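PDB 3MKC: racemase, which belongs to the mandelate racemase/muconate lactonizing enzyme family of the enolase superfamily, with an enolase-type N-terminal domain and a TIM-barrel-like C-terminal domain. Local coordinates for residues A157-Y161 against Y193-L198; L165-K169 against L198-L202; R174-V180 against T206-Y212. All coordinates share one frame; numbering follows the deposited sequence.

Interaction 1: residues A157-Y161 against Y193-L198; sequences AIKGY and YYLREL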
ATOM      1  N   ALA A 157      23.853   6.167 -10.378  1.00 30.13           N
ATOM      2  CA  ALA A 157      22.813   5.745  -9.454  1.00 29.27           C
ATOM      3  C   ALA A 157      23.173   6.154  -8.029  1.00 28.41           C
ATOM      4  O   ALA A 157      22.352   6.716  -7.304  1.00 28.75           O
ATOM      5  CB  ALA A 157      22.628   4.237  -9.535  1.00 30.65           C
ATOM      6  N   ILE A 158      24.411   5.871  -7.638  1.00 28.51           N
ATOM      7  CA  ILE A 158      24.885   6.193  -6.300  1.00 28.89           C
ATOM      8  C   ILE A 158      24.822   7.688  -6.016  1.00 30.27           C
ATOM      9  O   ILE A 158      24.228   8.113  -5.024  1.00 31.12           O
ATOM     10  CB  ILE A 158      26.329   5.688  -6.105  1.00 28.13           C
ATOM     11  CG1 ILE A 158      26.340   4.157  -6.163  1.00 28.92           C
ATOM     12  CG2 ILE A 158      26.893   6.195  -4.787  1.00 27.34           C
ATOM     13  CD1 ILE A 158      27.719   3.539  -6.096  1.00 28.78           C
ATOM     14  N   LYS A 159      25.432   8.486  -6.886  1.00 31.53           N
ATOM     15  CA  LYS A 159      25.442   9.932  -6.715  1.00 32.12           C
ATOM     16  C   LYS A 159      24.020  10.441  -6.534  1.00 32.28           C
ATOM     17  O   LYS A 159      23.760  11.288  -5.680  1.00 33.75           O
ATOM     18  CB  LYS A 159      26.094  10.602  -7.924  1.00 33.24           C
ATOM     19  N   GLY A 160      23.100   9.911  -7.336  1.00 32.14           N
ATOM     20  CA  GLY A 160      21.710  10.326  -7.246  1.00 30.51           C
ATOM     21  C   GLY A 160      21.047  10.012  -5.916  1.00 30.30           C
ATOM     22  O   GLY A 160      20.222  10.785  -5.419  1.00 30.37           O
ATOM     23  N   TYR A 161      21.391   8.871  -5.332  1.00 29.51           N
ATOM     24  CA  TYR A 161      20.807   8.482  -4.056  1.00 27.83           C
ATOM     25  C   TYR A 161      21.399   9.242  -2.872  1.00 27.05           C
ATOM     26  O   TYR A 161      20.687   9.589  -1.930  1.00 26.08           O
ATOM     27  CB  TYR A 161      20.986   6.975  -3.838  1.00 27.46           C
ATOM     28  CG  TYR A 161      19.754   6.162  -4.159  1.00 25.33           C
ATOM     29  CD1 TYR A 161      18.639   6.189  -3.317  1.00 26.73           C
ATOM     30  CD2 TYR A 161      19.687   5.389  -5.315  1.00 25.93           C
ATOM     31  CE1 TYR A 161      17.483   5.466  -3.623  1.00 25.07           C
ATOM     32  CE2 TYR A 161      18.539   4.663  -5.631  1.00 25.69           C
ATOM     33  CZ  TYR A 161      17.443   4.709  -4.780  1.00 26.09           C
ATOM     34  OH  TYR A 161      16.301   4.007  -5.101  1.00 24.91           O
ATOM     35  N   TYR A 193      28.077  -4.462  -4.613  1.00 23.29           N
ATOM     36  CA  TYR A 193      28.933  -3.290  -4.467  1.00 23.93           C
ATOM     37  C   TYR A 193      28.050  -2.074  -4.227  1.00 23.79           C
ATOM     38  O   TYR A 193      28.272  -1.290  -3.301  1.00 23.82           O
ATOM     39  CB  TYR A 193      29.757  -3.083  -5.743  1.00 25.68           C
ATOM     40  CG  TYR A 193      30.422  -1.728  -5.815  1.00 26.44           C
ATOM     41  CD1 TYR A 193      31.503  -1.419  -4.993  1.00 27.94           C
ATOM     42  CD2 TYR A 193      29.937  -0.741  -6.670  1.00 27.87           C
ATOM     43  CE1 TYR A 193      32.087  -0.155  -5.018  1.00 29.12           C
ATOM     44  CE2 TYR A 193      30.513   0.531  -6.702  1.00 29.47           C
ATOM     45  CZ  TYR A 193      31.585   0.812  -5.873  1.00 29.90           C
ATOM     46  OH  TYR A 193      32.152   2.065  -5.887  1.00 33.12           O
ATOM     47  N   TYR A 194      27.042  -1.944  -5.078  1.00 23.05           N
ATOM     48  CA  TYR A 194      26.074  -0.858  -5.028  1.00 22.57           C
ATOM     49  C   TYR A 194      25.454  -0.696  -3.642  1.00 23.07           C
ATOM     50  O   TYR A 194      25.488   0.384  -3.050  1.00 23.05           O
ATOM     51  CB  TYR A 194      24.985  -1.150  -6.061  1.00 21.90           C
ATOM     52  CG  TYR A 194      23.806  -0.212  -6.084  1.00 23.03           C
ATOM     53  CD1 TYR A 194      23.957   1.126  -6.426  1.00 22.35           C
ATOM     54  CD2 TYR A 194      22.518  -0.685  -5.829  1.00 22.44           C
ATOM     55  CE1 TYR A 194      22.853   1.972  -6.524  1.00 22.42           C
ATOM     56  CE2 TYR A 194      21.413   0.148  -5.925  1.00 23.48           C
ATOM     57  CZ  TYR A 194      21.586   1.472  -6.273  1.00 22.58           C
ATOM     58  OH  TYR A 194      20.488   2.290  -6.383  1.00 22.93           O
ATOM     59  N   LEU A 195      24.882  -1.777  -3.130  1.00 21.26           N
ATOM     60  CA  LEU A 195      24.241  -1.743  -1.830  1.00 20.76           C
ATOM     61  C   LEU A 195      25.243  -1.453  -0.728  1.00 20.75           C
ATOM     62  O   LEU A 195      24.902  -0.852   0.280  1.00 21.30           O
ATOM     63  CB  LEU A 195      23.520  -3.067  -1.577  1.00 20.63           C
ATOM     64  CG  LEU A 195      22.418  -3.371  -2.601  1.00 21.58           C
ATOM     65  CD1 LEU A 195      21.760  -4.708  -2.272  1.00 21.31           C
ATOM     66  CD2 LEU A 195      21.378  -2.258  -2.589  1.00 20.81           C
ATOM     67  N   ARG A 196      26.486  -1.877  -0.918  1.00 22.03           N
ATOM     68  CA  ARG A 196      27.503  -1.621   0.087  1.00 23.34           C
ATOM     69  C   ARG A 196      27.819  -0.133   0.127  1.00 23.04           C
ATOM     70  O   ARG A 196      28.059   0.435   1.198  1.00 23.07           O
ATOM     71  CB  ARG A 196      28.768  -2.420  -0.222  1.00 24.21           C
ATOM     72  CG  ARG A 196      28.669  -3.873   0.186  1.00 27.36           C
ATOM     73  CD  ARG A 196      29.866  -4.688  -0.278  1.00 28.41           C
ATOM     74  NE  ARG A 196      29.794  -6.043   0.251  1.00 27.86           N
ATOM     75  CZ  ARG A 196      29.804  -6.321   1.548  1.00 29.96           C
ATOM     76  NH1 ARG A 196      29.891  -5.336   2.433  1.00 29.22           N
ATOM     77  NH2 ARG A 196      29.710  -7.577   1.967  1.00 30.75           N
ATOM     78  N   GLU A 197      27.807   0.503  -1.040  1.00 23.95           N
ATOM     79  CA  GLU A 197      28.100   1.930  -1.112  1.00 24.49           C
ATOM     80  C   GLU A 197      26.967   2.751  -0.518  1.00 25.05           C
ATOM     81  O   GLU A 197      27.208   3.724   0.194  1.00 24.54           O
ATOM     82  CB  GLU A 197      28.351   2.359  -2.561  1.00 25.33           C
ATOM     83  CG  GLU A 197      29.580   1.714  -3.169  1.00 28.20           C
ATOM     84  CD  GLU A 197      30.835   1.979  -2.358  1.00 30.03           C
ATOM     85  OE1 GLU A 197      31.257   3.153  -2.280  1.00 32.22           O
ATOM     86  OE2 GLU A 197      31.396   1.013  -1.796  1.00 31.25           O
ATOM     87  N   LEU A 198      25.732   2.353  -0.803  1.00 23.79           N
ATOM     88  CA  LEU A 198      24.581   3.075  -0.281  1.00 22.36           C
ATOM     89  C   LEU A 198      24.501   2.936   1.229  1.00 21.50           C
ATOM     90  O   LEU A 198      24.171   3.894   1.932  1.00 21.16           O
ATOM     91  CB  LEU A 198      23.293   2.563  -0.928  1.00 23.09           C
ATOM     92  CG  LEU A 198      23.178   2.790  -2.435  1.00 22.97           C
ATOM     93  CD1 LEU A 198      21.804   2.354  -2.921  1.00 22.82           C
ATOM     94  CD2 LEU A 198      23.395   4.265  -2.747  1.00 25.23           C
TER

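Interaction 2: residues L165-K169 against L198-L202; sequences LEKAK and LRGIL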
ATOM      1  N   LEU A 165      19.585  10.132   0.703  1.00 25.19           N
ATOM      2  CA  LEU A 165      19.940   9.430   1.930  1.00 24.96           C
ATOM      3  C   LEU A 165      20.385  10.412   3.016  1.00 25.25           C
ATOM      4  O   LEU A 165      20.018  10.263   4.186  1.00 24.49           O
ATOM      5  CB  LEU A 165      21.055   8.410   1.649  1.00 23.76           C
ATOM      6  CG  LEU A 165      20.707   7.275   0.678  1.00 24.43           C
ATOM      7  CD1 LEU A 165      21.930   6.389   0.455  1.00 25.27           C
ATOM      8  CD2 LEU A 165      19.559   6.453   1.244  1.00 23.67           C
ATOM      9  N   GLU A 166      21.167  11.420   2.633  1.00 25.87           N
ATOM     10  CA  GLU A 166      21.633  12.405   3.604  1.00 26.18           C
ATOM     11  C   GLU A 166      20.447  13.192   4.162  1.00 26.11           C
ATOM     12  O   GLU A 166      20.399  13.491   5.356  1.00 27.14           O
ATOM     13  CB  GLU A 166      22.642  13.368   2.960  1.00 27.69           C
ATOM     14  CG  GLU A 166      23.927  12.711   2.454  1.00 29.38           C
ATOM     15  CD  GLU A 166      24.820  12.185   3.568  1.00 31.47           C
ATOM     16  OE1 GLU A 166      24.413  12.228   4.751  1.00 32.46           O
ATOM     17  OE2 GLU A 166      25.939  11.721   3.253  1.00 33.11           O
ATOM     18  N   LYS A 167      19.489  13.515   3.298  1.00 25.25           N
ATOM     19  CA  LYS A 167      18.307  14.262   3.715  1.00 25.57           C
ATOM     20  C   LYS A 167      17.470  13.446   4.690  1.00 25.29           C
ATOM     21  O   LYS A 167      16.930  13.982   5.654  1.00 24.89           O
ATOM     22  CB  LYS A 167      17.453  14.646   2.501  1.00 24.92           C
ATOM     23  CG  LYS A 167      16.270  15.548   2.845  1.00 24.49           C
ATOM     24  CD  LYS A 167      15.546  16.017   1.595  1.00 24.57           C
ATOM     25  CE  LYS A 167      14.402  16.951   1.937  1.00 26.53           C
ATOM     26  NZ  LYS A 167      13.731  17.484   0.716  1.00 28.03           N
ATOM     27  N   ALA A 168      17.364  12.144   4.436  1.00 26.55           N
ATOM     28  CA  ALA A 168      16.589  11.267   5.310  1.00 25.47           C
ATOM     29  C   ALA A 168      17.185  11.293   6.708  1.00 24.96           C
ATOM     30  O   ALA A 168      16.458  11.334   7.696  1.00 25.90           O
ATOM     31  CB  ALA A 168      16.586   9.836   4.767  1.00 26.01           C
ATOM     32  N   LYS A 169      18.512  11.272   6.791  1.00 25.18           N
ATOM     33  CA  LYS A 169      19.185  11.300   8.084  1.00 25.65           C
ATOM     34  C   LYS A 169      18.960  12.645   8.762  1.00 25.83           C
ATOM     35  O   LYS A 169      18.802  12.723   9.984  1.00 23.63           O
ATOM     36  CB  LYS A 169      20.682  11.046   7.908  1.00 27.84           C
ATOM     37  CG  LYS A 169      20.982   9.759   7.158  1.00 29.73           C
ATOM     38  CD  LYS A 169      22.343   9.180   7.508  1.00 31.99           C
ATOM     39  CE  LYS A 169      23.487  10.086   7.101  1.00 33.45           C
ATOM     40  NZ  LYS A 169      24.796   9.452   7.424  1.00 33.56           N
ATOM     41  N   LEU A 198      25.732   2.353  -0.803  1.00 23.79           N
ATOM     42  CA  LEU A 198      24.581   3.075  -0.281  1.00 22.36           C
ATOM     43  C   LEU A 198      24.501   2.936   1.229  1.00 21.50           C
ATOM     44  O   LEU A 198      24.171   3.894   1.932  1.00 21.16           O
ATOM     45  CB  LEU A 198      23.293   2.563  -0.928  1.00 23.09           C
ATOM     46  CG  LEU A 198      23.178   2.790  -2.435  1.00 22.97           C
ATOM     47  CD1 LEU A 198      21.804   2.354  -2.921  1.00 22.82           C
ATOM     48  CD2 LEU A 198      23.395   4.265  -2.747  1.00 25.23           C
ATOM     49  N   ARG A 199      24.796   1.741   1.732  1.00 21.19           N
ATOM     50  CA  ARG A 199      24.770   1.506   3.167  1.00 20.62           C
ATOM     51  C   ARG A 199      25.897   2.308   3.813  1.00 21.48           C
ATOM     52  O   ARG A 199      25.762   2.794   4.936  1.00 20.56           O
ATOM     53  CB  ARG A 199      24.952   0.018   3.471  1.00 21.18           C
ATOM     54  CG  ARG A 199      25.173  -0.290   4.948  1.00 21.95           C
ATOM     55  CD  ARG A 199      24.045   0.264   5.804  1.00 24.12           C
ATOM     56  NE  ARG A 199      23.164  -0.782   6.313  1.00 21.32           N
ATOM     57  CZ  ARG A 199      22.105  -0.556   7.080  1.00 22.24           C
ATOM     58  NH1 ARG A 199      21.784   0.683   7.429  1.00 21.73           N
ATOM     59  NH2 ARG A 199      21.369  -1.573   7.512  1.00 22.78           N
ATOM     60  N   GLY A 200      27.007   2.438   3.093  1.00 22.48           N
ATOM     61  CA  GLY A 200      28.136   3.191   3.612  1.00 24.13           C
ATOM     62  C   GLY A 200      27.757   4.647   3.799  1.00 24.22           C
ATOM     63  O   GLY A 200      28.133   5.276   4.785  1.00 25.69           O
ATOM     64  N   ILE A 201      27.002   5.177   2.841  1.00 24.58           N
ATOM     65  CA  ILE A 201      26.540   6.561   2.878  1.00 24.34           C
ATOM     66  C   ILE A 201      25.500   6.755   3.976  1.00 25.15           C
ATOM     67  O   ILE A 201      25.599   7.671   4.789  1.00 25.92           O
ATOM     68  CB  ILE A 201      25.882   6.964   1.535  1.00 23.78           C
ATOM     69  CG1 ILE A 201      26.908   6.894   0.409  1.00 24.01           C
ATOM     70  CG2 ILE A 201      25.264   8.355   1.648  1.00 22.99           C
ATOM     71  CD1 ILE A 201      26.324   7.161  -0.965  1.00 25.12           C
ATOM     72  N   LEU A 202      24.503   5.877   3.989  1.00 25.02           N
ATOM     73  CA  LEU A 202      23.414   5.947   4.952  1.00 25.21           C
ATOM     74  C   LEU A 202      23.818   5.728   6.406  1.00 25.34           C
ATOM     75  O   LEU A 202      23.302   6.389   7.308  1.00 26.22           O
ATOM     76  CB  LEU A 202      22.330   4.932   4.576  1.00 23.56           C
ATOM     77  CG  LEU A 202      21.104   4.908   5.489  1.00 22.65           C
ATOM     78  CD1 LEU A 202      20.394   6.254   5.419  1.00 20.47           C
ATOM     79  CD2 LEU A 202      20.167   3.777   5.072  1.00 21.77           C
TER

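Interaction 3: residues R174-V180 against T206-Y212; sequences RAVKVCV and TDMMVDY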
ATOM      1  N   ARG A 174      13.551   6.959  10.281  1.00 21.81           N
ATOM      2  CA  ARG A 174      14.006   5.702  10.863  1.00 21.77           C
ATOM      3  C   ARG A 174      14.391   4.599   9.880  1.00 20.22           C
ATOM      4  O   ARG A 174      15.148   3.698  10.234  1.00 21.32           O
ATOM      5  CB  ARG A 174      12.942   5.168  11.824  1.00 23.52           C
ATOM      6  CG  ARG A 174      12.476   6.173  12.859  1.00 26.80           C
ATOM      7  CD  ARG A 174      13.607   6.588  13.783  1.00 29.57           C
ATOM      8  NE  ARG A 174      13.163   7.534  14.805  1.00 31.25           N
ATOM      9  CZ  ARG A 174      12.385   7.222  15.838  1.00 32.08           C
ATOM     10  NH1 ARG A 174      11.954   5.979  16.006  1.00 32.24           N
ATOM     11  NH2 ARG A 174      12.033   8.164  16.708  1.00 33.22           N
ATOM     12  N   ALA A 175      13.879   4.658   8.655  1.00 19.10           N
ATOM     13  CA  ALA A 175      14.193   3.633   7.665  1.00 18.65           C
ATOM     14  C   ALA A 175      13.872   4.093   6.250  1.00 17.86           C
ATOM     15  O   ALA A 175      12.928   4.846   6.033  1.00 18.27           O
ATOM     16  CB  ALA A 175      13.426   2.347   7.983  1.00 20.06           C
ATOM     17  N   VAL A 176      14.664   3.624   5.293  1.00 16.23           N
ATOM     18  CA  VAL A 176      14.473   3.978   3.899  1.00 17.60           C
ATOM     19  C   VAL A 176      14.646   2.755   3.006  1.00 17.74           C
ATOM     20  O   VAL A 176      15.335   1.802   3.364  1.00 19.65           O
ATOM     21  CB  VAL A 176      15.492   5.050   3.453  1.00 17.42           C
ATOM     22  CG1 VAL A 176      15.291   6.332   4.268  1.00 18.91           C
ATOM     23  CG2 VAL A 176      16.908   4.526   3.632  1.00 19.91           C
ATOM     24  N   LYS A 177      14.009   2.784   1.845  1.00 18.84           N
ATOM     25  CA  LYS A 177      14.129   1.687   0.901  1.00 17.48           C
ATOM     26  C   LYS A 177      14.722   2.225  -0.386  1.00 18.23           C
ATOM     27  O   LYS A 177      14.284   3.254  -0.891  1.00 19.41           O
ATOM     28  CB  LYS A 177      12.762   1.067   0.602  1.00 18.11           C
ATOM     29  CG  LYS A 177      12.847  -0.139  -0.328  1.00 15.64           C
ATOM     30  CD  LYS A 177      11.536  -0.914  -0.385  1.00 17.12           C
ATOM     31  CE  LYS A 177      10.462  -0.170  -1.168  1.00 18.18           C
ATOM     32  NZ  LYS A 177       9.177  -0.928  -1.202  1.00 17.00           N
ATOM     33  N   VAL A 178      15.733   1.535  -0.897  1.00 17.76           N
ATOM     34  CA  VAL A 178      16.377   1.924  -2.143  1.00 18.60           C
ATOM     35  C   VAL A 178      16.025   0.852  -3.160  1.00 20.44           C
ATOM     36  O   VAL A 178      15.549  -0.217  -2.787  1.00 20.92           O
ATOM     37  CB  VAL A 178      17.903   1.990  -1.984  1.00 18.39           C
ATOM     38  CG1 VAL A 178      18.267   3.033  -0.935  1.00 18.37           C
ATOM     39  CG2 VAL A 178      18.440   0.621  -1.587  1.00 17.14           C
ATOM     40  N   CYS A 179      16.248   1.133  -4.440  1.00 19.89           N
ATOM     41  CA  CYS A 179      15.937   0.165  -5.483  1.00 21.78           C
ATOM     42  C   CYS A 179      17.115  -0.035  -6.414  1.00 22.24           C
ATOM     43  O   CYS A 179      17.996   0.822  -6.511  1.00 23.35           O
ATOM     44  CB  CYS A 179      14.760   0.644  -6.333  1.00 22.35           C
ATOM     45  SG  CYS A 179      13.357   1.296  -5.427  1.00 25.55           S
ATOM     46  N   VAL A 180      17.123  -1.175  -7.095  1.00 21.66           N
ATOM     47  CA  VAL A 180      18.152  -1.472  -8.077  1.00 21.27           C
ATOM     48  C   VAL A 180      17.451  -1.165  -9.393  1.00 22.23           C
ATOM     49  O   VAL A 180      16.491  -1.842  -9.762  1.00 20.97           O
ATOM     50  CB  VAL A 180      18.562  -2.965  -8.061  1.00 20.40           C
ATOM     51  CG1 VAL A 180      19.587  -3.238  -9.154  1.00 20.78           C
ATOM     52  CG2 VAL A 180      19.149  -3.335  -6.710  1.00 20.00           C
ATOM     53  N   THR A 206      20.268   3.858  10.556  1.00 25.33           N
ATOM     54  CA  THR A 206      18.993   3.874   9.856  1.00 23.70           C
ATOM     55  C   THR A 206      18.764   2.540   9.150  1.00 21.53           C
ATOM     56  O   THR A 206      19.640   2.055   8.450  1.00 19.65           O
ATOM     57  CB  THR A 206      18.978   4.993   8.798  1.00 24.63           C
ATOM     58  OG1 THR A 206      19.368   6.229   9.409  1.00 26.09           O
ATOM     59  CG2 THR A 206      17.591   5.151   8.200  1.00 25.40           C
ATOM     60  N   ASP A 207      17.592   1.946   9.337  1.00 19.81           N
ATOM     61  CA  ASP A 207      17.300   0.682   8.672  1.00 18.24           C
ATOM     62  C   ASP A 207      17.229   0.901   7.171  1.00 16.07           C
ATOM     63  O   ASP A 207      16.736   1.931   6.712  1.00 16.30           O
ATOM     64  CB  ASP A 207      15.981   0.100   9.168  1.00 18.64           C
ATOM     65  CG  ASP A 207      16.159  -0.793  10.372  1.00 19.99           C
ATOM     66  OD1 ASP A 207      17.017  -1.698  10.303  1.00 21.85           O
ATOM     67  OD2 ASP A 207      15.439  -0.604  11.374  1.00 17.19           O
HETATM   68  N   MSE A 208      17.707  -0.077   6.406  1.00 15.09           N
HETATM   69  CA  MSE A 208      17.709   0.031   4.954  1.00 14.52           C
HETATM   70  C   MSE A 208      17.104  -1.192   4.291  1.00 14.67           C
HETATM   71  O   MSE A 208      17.583  -2.311   4.482  1.00 14.39           O
HETATM   72  CB  MSE A 208      19.136   0.215   4.444  1.00 15.71           C
HETATM   73  CG  MSE A 208      19.238   0.443   2.943  1.00 17.84           C
HETATM   74 SE   MSE A 208      21.035   0.921   2.409  1.00 31.04          SE
HETATM   75  CE  MSE A 208      21.366  -0.394   1.070  1.00 20.83           C
HETATM   76  N   MSE A 209      16.058  -0.958   3.505  1.00 14.80           N
HETATM   77  CA  MSE A 209      15.368  -2.014   2.773  1.00 15.41           C
HETATM   78  C   MSE A 209      15.792  -1.936   1.313  1.00 16.01           C
HETATM   79  O   MSE A 209      16.258  -0.892   0.859  1.00 16.65           O
HETATM   80  CB  MSE A 209      13.857  -1.834   2.864  1.00 15.95           C
HETATM   81  CG  MSE A 209      13.290  -2.051   4.268  1.00 17.50           C
HETATM   82 SE   MSE A 209      13.516  -0.597   5.519  1.00 24.11          SE
HETATM   83  CE  MSE A 209      11.845  -0.763   6.413  1.00 18.71           C
ATOM     84  N   VAL A 210      15.634  -3.032   0.579  1.00 15.71           N
ATOM     85  CA  VAL A 210      16.026  -3.046  -0.828  1.00 15.68           C
ATOM     86  C   VAL A 210      14.982  -3.693  -1.734  1.00 17.52           C
ATOM     87  O   VAL A 210      14.481  -4.784  -1.443  1.00 16.05           O
ATOM     88  CB  VAL A 210      17.366  -3.791  -1.026  1.00 15.61           C
ATOM     89  CG1 VAL A 210      17.819  -3.667  -2.479  1.00 16.58           C
ATOM     90  CG2 VAL A 210      18.424  -3.223  -0.085  1.00 16.53           C
ATOM     91  N   ASP A 211      14.670  -3.005  -2.828  1.00 16.76           N
ATOM     92  CA  ASP A 211      13.711  -3.470  -3.823  1.00 17.50           C
ATOM     93  C   ASP A 211      14.530  -3.841  -5.049  1.00 18.25           C
ATOM     94  O   ASP A 211      15.106  -2.970  -5.705  1.00 19.06           O
ATOM     95  CB  ASP A 211      12.722  -2.345  -4.162  1.00 18.56           C
ATOM     96  CG  ASP A 211      11.739  -2.723  -5.268  1.00 17.20           C
ATOM     97  OD1 ASP A 211      11.797  -3.859  -5.778  1.00 19.05           O
ATOM     98  OD2 ASP A 211      10.901  -1.870  -5.624  1.00 17.08           O
ATOM     99  N   TYR A 212      14.597  -5.132  -5.350  1.00 16.96           N
ATOM    100  CA  TYR A 212      15.375  -5.602  -6.489  1.00 17.38           C
ATOM    101  C   TYR A 212      14.597  -5.548  -7.804  1.00 16.37           C
ATOM    102  O   TYR A 212      15.122  -5.884  -8.865  1.00 17.85           O
ATOM    103  CB  TYR A 212      15.898  -7.013  -6.195  1.00 16.83           C
ATOM    104  CG  TYR A 212      16.859  -7.049  -5.022  1.00 15.66           C
ATOM    105  CD1 TYR A 212      18.231  -6.884  -5.209  1.00 14.95           C
ATOM    106  CD2 TYR A 212      16.392  -7.211  -3.723  1.00 15.94           C
ATOM    107  CE1 TYR A 212      19.116  -6.880  -4.123  1.00 14.73           C
ATOM    108  CE2 TYR A 212      17.257  -7.207  -2.638  1.00 15.10           C
ATOM    109  CZ  TYR A 212      18.620  -7.041  -2.841  1.00 16.04           C
ATOM    110  OH  TYR A 212      19.479  -7.039  -1.759  1.00 15.05           O
TER
HETATM  111  O   HOH W   1      16.398  -4.309 -10.752  1.00 23.59           O

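Interaction 1: residues A157-Y161 against Y193-L198
Ile158 reaches across from its helix and lays its long branch against Tyr194 and, at its tip, Glu197. Its CG1 approaches the edge of the Tyr194 ring, near the ring plane, 3.9 Å from Tyr194 CD1, while Ile158 CD1 goes further and rests 3.8 Å from Glu197 CB. With CG1 set beside the backbone N (chi1 -65°) and CD1 fully extended, the branch passes the tyrosine in the opposite sense to the tyrosine's own direction. Glu197 CG lies over one face of the Tyr193 ring in its own helix, and the carboxylate beyond it leads away from the isoleucine; the Tyr193 ring in turn meets Ile158 CD1 obliquely, 4.1 Å from Tyr193 CE2.

Tyr194 reaches back the other way. Swung anti to the backbone N (chi1 174°), the ring comes near Ala157, whose CB is 3.8 Å from Tyr194 CE1, and near Tyr161, which it crosses at about a right angle. The helices that carry these residues, 154-170 and 188-202, are neighbouring outer helices of the TIM-barrel-like domain, and their segments here run nearly parallel, inclined by 24° with axes 10.4 Å apart. At the inner side of the contact, Tyr194 OH sits 3.2 Å from Tyr161 CE2, but its polar partner is the carbonyl of Cys179; the Tyr161 hydroxyl is bound to Leu144 O and Cys179 N. Both phenols thus bring their polar ends to the backbone of the barrel. Leu198 touches both tyrosines: its CD1 lies over one face of the Tyr194 ring, and its CD2 comes within 3.8 Å of Tyr161 CB.

Interaction 2: residues L165-K169 against L198-L202
Leu165 sets its CD1 methyl at the centre of the contact. That methyl lies 4.1 Å from Leu198 CD2 and equally far from Ile201 CG2, and it also touches the Leu198 carbonyl oxygen. Leu165 and Ile201 cross at about a right angle. The other branch, Leu165 CD2, faces Leu202 CD1 at 4.3 Å, and both Leu165 and Leu202 continue inward onto Val176 of strand 175-179, so the cluster joins two outer helices of the barrel to a strand beneath them.

Further out, Lys169 arches over Leu202. Its CG packs 4.0 Å from Leu202 CD1, and a bend at chi3 (-64°) then brings the ammonium to the last turn of helix 188-202. There NZ donates to Ile201 O at 3.3 Å, in the carbonyl plane, and makes a weak bond to Leu202 O. At the solvent side Glu166 curls back at chi2: its OE2 touches Ile201 CG2, while its OE1 forms a long ion pair with Lys169 NZ, 3.9 Å apart.

Carbonyls at the C-terminal end of a helix carry the negative end of its dipole, so the lysine, by meeting two of them, probably gains electrostatically as well as through its bonds, and the long pair with Glu166 would add to this.

Interaction 3: residues R174-V180 against T206-Y212
Six backbone hydrogen bonds join residues 174-180 to 206-212 as neighbouring parallel strands, the pairing that follows from a beta-alpha-beta crossover through helix 188-202. The straightest runs from Met209 N to Val176 O, 2.9 Å long with an angle of 172° at the hydrogen. Asp211 N to Val178 O and Val180 N to Asp211 O meet their acceptors almost end-on to the carbonyl. CA-H...O contacts reach the same carbonyl oxygens, as from Lys177 CA to Met209 O at 3.3 Å. Past the strand ends, one water donates to both Val180 O and Tyr212 O.

Apolar packing occurs on both faces. Toward helix 188-202, Val178 CG2 touches Val210 CG2 and the selenomethionine methyl Met208 CE, each at 4.1 Å. On the barrel interior, Met209, also selenomethionine, folds back at chi2 (78°) to place its CE 3.8 Å from Ala175 CB, while its CB meets Lys177 CG.

Polar groups gather on that inner face. Lys177 NZ is bridged to Glu238 and bonded to Tyr141; Asp211 OD2, 4.8 Å from NZ, is not in contact with it, and Asp211 OD1 accepts from Leu213 N. Backbone ladder and salt bridge together fix where these side chains stand.

Interactions 1 and 2 are successive levels of one helix pair, 154-170 with 188-202. Their centres lie 9 Å apart, they share Leu198, and Ile158 touches Ile201 between them. Interaction 3 lies inward of both, 11 and 10 Å away by centres, where strands 175-179 and 207-211 pair in the barrel wall. Along the chain the order is helix, strand, helix, strand, so the segments of the three contacts alternate. Leu195 packs on Tyr212, Ala168 on Val176 and Leu202 on Met208, and Arg199 NH1 of interaction 2 hydrogen-bonds Thr206 O of interaction 3. Together they join two helices and two strands into one sector of the TIM-barrel-like domain.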